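Local coordinates for protein acetyltransferase PA1377 (PDB 2VI7) that is a putative GNAT-family enzyme that probably transfers an acetyl group from acetyl-coenzyme A to an amine of a substrate not yet identified, at residues G87-G92 against R121-T126; F143-E148 against D161-A166. All coordinates share one frame; numbering follows the deposited sequence.

Contact 1: G87-G92 against R121-T126; sequences GSIGMG and RRVELT
G87 and S88 pair with V123 and E124 as neighbouring parallel strands, and four backbone hydrogen bonds tie the two segments together. G87 uses both its polar atoms, N giving to R122 O at 2.9 Å and O taking from E124 N. Beyond S88 the ladder continues with I89 N to E124 O, the straightest of the four (168°), and then with T126 N to G90 O.

Between these last two bonds strand 86-95 breaks. S88 OG accepts from G90 N at 3.1 Å, an ST turn, which overlaps a type II' turn from I89 to G92, with G90 at positive phi.

Apolar contacts lie on the face of V123, towards helix 102-117. With chi1 at 65°, I89 carries CG1 between its backbone N and carbonyl carbon and lies alongside L125, CG1 to L125 CB a tight 3.5 Å; its CG2 branch meets V123 CG1 at 3.9 Å.

A close sulfur-hydroxyl approach is separate from these: M91, its chain bent, brings SD within 3.1 Å of T126 OG1.

Charge gathers on the face of S88 and E124. R122 NE reaches E124 OE2 at 2.7 Å, in the guanidinium plane and on the anti lone pair; R83 binds the same oxygen. Two arginines on one oxygen would probably favour the ionised carboxylate of E124.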
loop_
_atom_site.group_PDB
_atom_site.type_symbol
_atom_site.label_atom_id
_atom_site.label_comp_id
_atom_site.label_asym_id
_atom_site.label_seq_id
_atom_site.Cartn_x
_atom_site.Cartn_y
_atom_site.Cartn_z
ATOM N N GLY A 87 8.726 6.311 -2.707
ATOM C CA GLY A 87 8.653 6.289 -1.264
ATOM C C GLY A 87 7.269 6.763 -0.890
ATOM O O GLY A 87 6.590 7.390 -1.704
ATOM N N SER A 88 6.839 6.466 0.330
ATOM C CA SER A 88 5.520 6.880 0.778
ATOM C C SER A 88 5.569 7.596 2.105
ATOM O O SER A 88 6.383 7.275 2.957
ATOM C CB SER A 88 4.602 5.668 0.915
ATOM O OG SER A 88 3.352 6.044 1.474
ATOM N N ILE A 89 4.702 8.584 2.269
ATOM C CA ILE A 89 4.625 9.305 3.529
ATOM C C ILE A 89 3.224 9.077 4.122
ATOM O O ILE A 89 2.761 9.848 4.954
ATOM C CB ILE A 89 4.903 10.837 3.369
ATOM C CG1 ILE A 89 3.823 11.498 2.514
ATOM C CG2 ILE A 89 6.284 11.054 2.759
ATOM C CD1 ILE A 89 3.912 13.011 2.484
ATOM N N GLY A 90 2.568 8.003 3.678
ATOM C CA GLY A 90 1.244 7.639 4.162
ATOM C C GLY A 90 0.188 8.719 4.072
ATOM O O GLY A 90 0.019 9.328 3.023
ATOM N N MET A 91 -0.542 8.939 5.166
ATOM C CA MET A 91 -1.589 9.966 5.210
ATOM C C MET A 91 -0.927 11.326 5.412
ATOM O O MET A 91 -1.585 12.356 5.607
ATOM C CB MET A 91 -2.574 9.686 6.347
ATOM C CG MET A 91 -3.515 8.519 6.106
ATOM S SD MET A 91 -4.853 8.874 4.946
ATOM C CE MET A 91 -5.352 10.513 5.435
ATOM N N GLY A 92 0.399 11.304 5.373
ATOM C CA GLY A 92 1.171 12.519 5.508
ATOM C C GLY A 92 1.614 12.972 6.883
ATOM O O GLY A 92 1.982 12.192 7.761
ATOM N N ARG A 121 12.419 9.101 -7.139
ATOM C CA ARG A 121 11.771 9.717 -8.293
ATOM C C ARG A 121 10.296 10.008 -8.015
ATOM O O ARG A 121 9.698 10.869 -8.645
ATOM C CB ARG A 121 11.863 8.781 -9.501
ATOM C CG ARG A 121 11.235 9.307 -10.784
ATOM C CD ARG A 121 11.098 8.159 -11.768
ATOM N NE ARG A 121 10.628 8.549 -13.097
ATOM C CZ ARG A 121 11.403 9.064 -14.051
ATOM N NH1 ARG A 121 12.695 9.267 -13.821
ATOM N NH2 ARG A 121 10.897 9.334 -15.252
ATOM N N ARG A 122 9.721 9.304 -7.052
ATOM C CA ARG A 122 8.305 9.445 -6.758
ATOM C C ARG A 122 8.007 9.343 -5.271
ATOM O O ARG A 122 8.500 8.445 -4.596
ATOM C CB ARG A 122 7.562 8.341 -7.514
ATOM C CG ARG A 122 6.072 8.266 -7.323
ATOM C CD ARG A 122 5.535 7.016 -7.997
ATOM N NE ARG A 122 4.158 6.761 -7.584
ATOM C CZ ARG A 122 3.101 7.387 -8.087
ATOM N NH1 ARG A 122 3.260 8.294 -9.037
ATOM N NH2 ARG A 122 1.890 7.146 -7.608
ATOM N N VAL A 123 7.207 10.272 -4.760
ATOM C CA VAL A 123 6.812 10.242 -3.357
ATOM C C VAL A 123 5.289 10.241 -3.373
ATOM O O VAL A 123 4.671 11.053 -4.063
ATOM C CB VAL A 123 7.338 11.455 -2.575
ATOM C CG1 VAL A 123 6.954 11.331 -1.109
ATOM C CG2 VAL A 123 8.837 11.539 -2.703
ATOM N N GLU A 124 4.700 9.319 -2.617
ATOM C CA GLU A 124 3.255 9.139 -2.576
ATOM C C GLU A 124 2.611 9.415 -1.222
ATOM O O GLU A 124 3.220 9.226 -0.173
ATOM C CB GLU A 124 2.939 7.707 -3.000
ATOM C CG GLU A 124 3.847 7.209 -4.115
ATOM C CD GLU A 124 3.860 5.701 -4.242
ATOM O OE1 GLU A 124 3.807 5.022 -3.196
ATOM O OE2 GLU A 124 3.944 5.191 -5.383
ATOM N N LEU A 125 1.361 9.862 -1.258
ATOM C CA LEU A 125 0.614 10.150 -0.040
ATOM C C LEU A 125 -0.877 10.102 -0.321
ATOM O O LEU A 125 -1.298 10.063 -1.472
ATOM C CB LEU A 125 0.986 11.536 0.508
ATOM C CG LEU A 125 0.531 12.809 -0.227
ATOM C CD1 LEU A 125 -0.969 13.000 -0.100
ATOM C CD2 LEU A 125 1.242 14.006 0.380
ATOM N N THR A 126 -1.675 10.079 0.739
ATOM C CA THR A 126 -3.127 10.088 0.599
ATOM C C THR A 126 -3.547 11.127 1.617
ATOM O O THR A 126 -2.884 11.303 2.629
ATOM C CB THR A 126 -3.787 8.719 0.948
ATOM O OG1 THR A 126 -3.425 8.333 2.277
ATOM C CG2 THR A 126 -3.373 7.641 -0.044
#

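Contact 2: F143-E148 against D161-A166; sequences FETEGE and DVYSMA. With SO4 (sulfate ion), chain E.
E148 and Y163 stand side by side and point the same way, carboxylate and ring planes 62° apart. Extended from a CG anti to the backbone N (chi1 -178°), E148 runs along the CE2 side of the tyrosine, and OE2 comes to the ring edge 3.7 Å from CE2. G147 O lies at the same edge, and T145 CG2 approaches CD2 obliquely at 3.9 Å.

On this face M165 crosses T145. A bend at chi3 (90°) brings its CE to residues 143-145, 3.6 Å from F143 O and also near T145 OG1. The F143 ring has M165 C near its plane, at the edge, while CD2 packs on A166 C. T145 holds a sulfate, probably from the crystallisation liquor, through OG1 to O1 (2.8 Å) and through its backbone N; R139 NE binds the same ion.

At the bulge, E146 lays the face of its carboxylate over the methyl group of A166, which shares the opposite face with S164, CD to CB 3.4 Å. Water 2 joins E146 OE2 to S164 OG, and R122 is a further partner of that oxygen.

E144 and A166 exchange two backbone bonds and S164 N gives to G147 O; between them lies a classic beta bulge, where S164 O accepts from E146 N at 2.7 Å and, weakly, from G147 N.

Strand 158-168 lies between strands 144-152 and 122-128, bonded on the latter side from M165 to L125. Helix 132-140 covers Y163 and M165 through L135, whereas E146 and S164 meet M149 of the second subunit.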
loop_
_atom_site.group_PDB
_atom_site.type_symbol
_atom_site.label_atom_id
_atom_site.label_comp_id
_atom_site.label_asym_id
_atom_site.label_seq_id
_atom_site.Cartn_x
_atom_site.Cartn_y
_atom_site.Cartn_z
ATOM N N PHE A 143 3.067 18.141 -4.852
ATOM C CA PHE A 143 2.225 16.956 -4.990
ATOM C C PHE A 143 1.015 17.284 -5.847
ATOM O O PHE A 143 0.425 18.358 -5.735
ATOM C CB PHE A 143 1.729 16.439 -3.636
ATOM C CG PHE A 143 2.782 15.756 -2.817
ATOM C CD1 PHE A 143 3.681 16.501 -2.056
ATOM C CD2 PHE A 143 2.874 14.365 -2.796
ATOM C CE1 PHE A 143 4.659 15.871 -1.281
ATOM C CE2 PHE A 143 3.850 13.723 -2.024
ATOM C CZ PHE A 143 4.749 14.481 -1.261
ATOM N N GLU A 144 0.648 16.353 -6.711
ATOM C CA GLU A 144 -0.502 16.546 -7.558
ATOM C C GLU A 144 -1.444 15.394 -7.301
ATOM O O GLU A 144 -1.005 14.291 -6.997
ATOM C CB GLU A 144 -0.099 16.541 -9.020
ATOM C CG GLU A 144 0.758 17.701 -9.447
ATOM C CD GLU A 144 1.125 17.602 -10.923
ATOM O OE1 GLU A 144 0.213 17.685 -11.783
ATOM O OE2 GLU A 144 2.326 17.428 -11.216
ATOM N N THR A 145 -2.741 15.655 -7.423
ATOM C CA THR A 145 -3.748 14.631 -7.216
ATOM C C THR A 145 -3.720 13.652 -8.381
ATOM O O THR A 145 -3.773 14.054 -9.544
ATOM C CB THR A 145 -5.156 15.244 -7.121
ATOM O OG1 THR A 145 -5.230 16.094 -5.971
ATOM C CG2 THR A 145 -6.216 14.146 -7.016
ATOM N N GLU A 146 -3.634 12.367 -8.057
ATOM C CA GLU A 146 -3.597 11.322 -9.063
ATOM C C GLU A 146 -4.885 10.520 -9.077
ATOM O O GLU A 146 -5.182 9.827 -10.044
ATOM C CB GLU A 146 -2.415 10.390 -8.813
ATOM C CG GLU A 146 -1.091 10.947 -9.294
ATOM C CD GLU A 146 0.015 9.915 -9.266
ATOM O OE1 GLU A 146 0.995 10.076 -10.028
ATOM O OE2 GLU A 146 -0.093 8.951 -8.478
ATOM N N GLY A 147 -5.654 10.615 -8.003
ATOM C CA GLY A 147 -6.896 9.878 -7.952
ATOM C C GLY A 147 -7.677 10.169 -6.697
ATOM O O GLY A 147 -7.153 10.765 -5.762
ATOM N N GLU A 148 -8.938 9.752 -6.694
ATOM C CA GLU A 148 -9.838 9.934 -5.563
ATOM C C GLU A 148 -10.375 8.555 -5.198
ATOM O O GLU A 148 -11.021 7.890 -6.015
ATOM C CB GLU A 148 -10.983 10.870 -5.945
ATOM C CG GLU A 148 -11.945 11.149 -4.805
ATOM C CD GLU A 148 -12.862 12.326 -5.084
ATOM O OE1 GLU A 148 -13.643 12.698 -4.181
ATOM O OE2 GLU A 148 -12.794 12.876 -6.206
ATOM N N ASP A 161 -13.527 9.685 1.887
ATOM C CA ASP A 161 -12.689 9.535 0.707
ATOM C C ASP A 161 -11.347 10.228 0.909
ATOM O O ASP A 161 -11.179 11.028 1.821
ATOM C CB ASP A 161 -13.382 10.135 -0.525
ATOM C CG ASP A 161 -14.835 9.697 -0.662
ATOM O OD1 ASP A 161 -15.146 8.518 -0.388
ATOM O OD2 ASP A 161 -15.670 10.538 -1.066
ATOM N N VAL A 162 -10.385 9.892 0.061
ATOM C CA VAL A 162 -9.076 10.514 0.119
ATOM C C VAL A 162 -8.612 10.788 -1.292
ATOM O O VAL A 162 -9.109 10.204 -2.250
ATOM C CB VAL A 162 -7.982 9.609 0.776
ATOM C CG1 VAL A 162 -8.408 9.176 2.163
ATOM C CG2 VAL A 162 -7.674 8.411 -0.120
ATOM N N TYR A 163 -7.668 11.706 -1.404
ATOM C CA TYR A 163 -7.053 12.016 -2.677
ATOM C C TYR A 163 -5.717 11.280 -2.630
ATOM O O TYR A 163 -5.004 11.320 -1.624
ATOM C CB TYR A 163 -6.801 13.518 -2.825
ATOM C CG TYR A 163 -8.032 14.308 -3.178
ATOM C CD1 TYR A 163 -8.354 15.482 -2.507
ATOM C CD2 TYR A 163 -8.879 13.883 -4.193
ATOM C CE1 TYR A 163 -9.497 16.212 -2.844
ATOM C CE2 TYR A 163 -10.022 14.605 -4.535
ATOM C CZ TYR A 163 -10.326 15.766 -3.856
ATOM O OH TYR A 163 -11.474 16.457 -4.188
ATOM N N SER A 164 -5.406 10.570 -3.701
ATOM C CA SER A 164 -4.143 9.861 -3.800
ATOM C C SER A 164 -3.235 10.846 -4.533
ATOM O O SER A 164 -3.517 11.203 -5.668
ATOM C CB SER A 164 -4.324 8.593 -4.626
ATOM O OG SER A 164 -3.131 7.839 -4.630
ATOM N N MET A 165 -2.167 11.301 -3.882
ATOM C CA MET A 165 -1.262 12.257 -4.504
ATOM C C MET A 165 0.159 11.744 -4.676
ATOM O O MET A 165 0.599 10.831 -3.990
ATOM C CB MET A 165 -1.230 13.548 -3.700
ATOM C CG MET A 165 -2.596 14.200 -3.521
ATOM S SD MET A 165 -2.466 15.686 -2.538
ATOM C CE MET A 165 -2.195 16.901 -3.820
ATOM N N ALA A 166 0.873 12.339 -5.618
ATOM C CA ALA A 166 2.240 11.951 -5.889
ATOM C C ALA A 166 3.027 13.173 -6.313
ATOM O O ALA A 166 2.489 14.078 -6.942
ATOM C CB ALA A 166 2.280 10.895 -6.988
HETATM S S SO4 E . -4.023 19.026 -8.103
HETATM O O1 SO4 E . -4.057 18.548 -6.711
HETATM O O2 SO4 E . -3.306 18.056 -8.956
HETATM O O3 SO4 E . -5.407 19.192 -8.616
HETATM O O4 SO4 E . -3.299 20.302 -8.104
HETATM O O HOH W 1 3.171 14.654 -9.976
HETATM O O HOH W 2 -1.047 8.634 -5.873
#

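Overall arrangement
Contact 1 closes before contact 2 opens along the chain, and their centres lie 10 Å apart in one mixed sheet. Strands 122-128 and 158-168 are neighbours in it, so the parallel pairing of 87-92 with 121-126 passes directly into the antiparallel pairing of 161-166 with 143-148. Helix 102-117 makes the crossover within contact 1, and helix 132-140 leads from strand 122-128 to strand 144-152. A salt bridge from R122 NH2 to E146 OE2 (2.8 Å) spans the intervening strand. The break in strand 86-95 is consistent with the bulge in GNAT enzymes beside which two parallel strands splay to admit acetyl-coenzyme A. Both contacts also reach the second subunit.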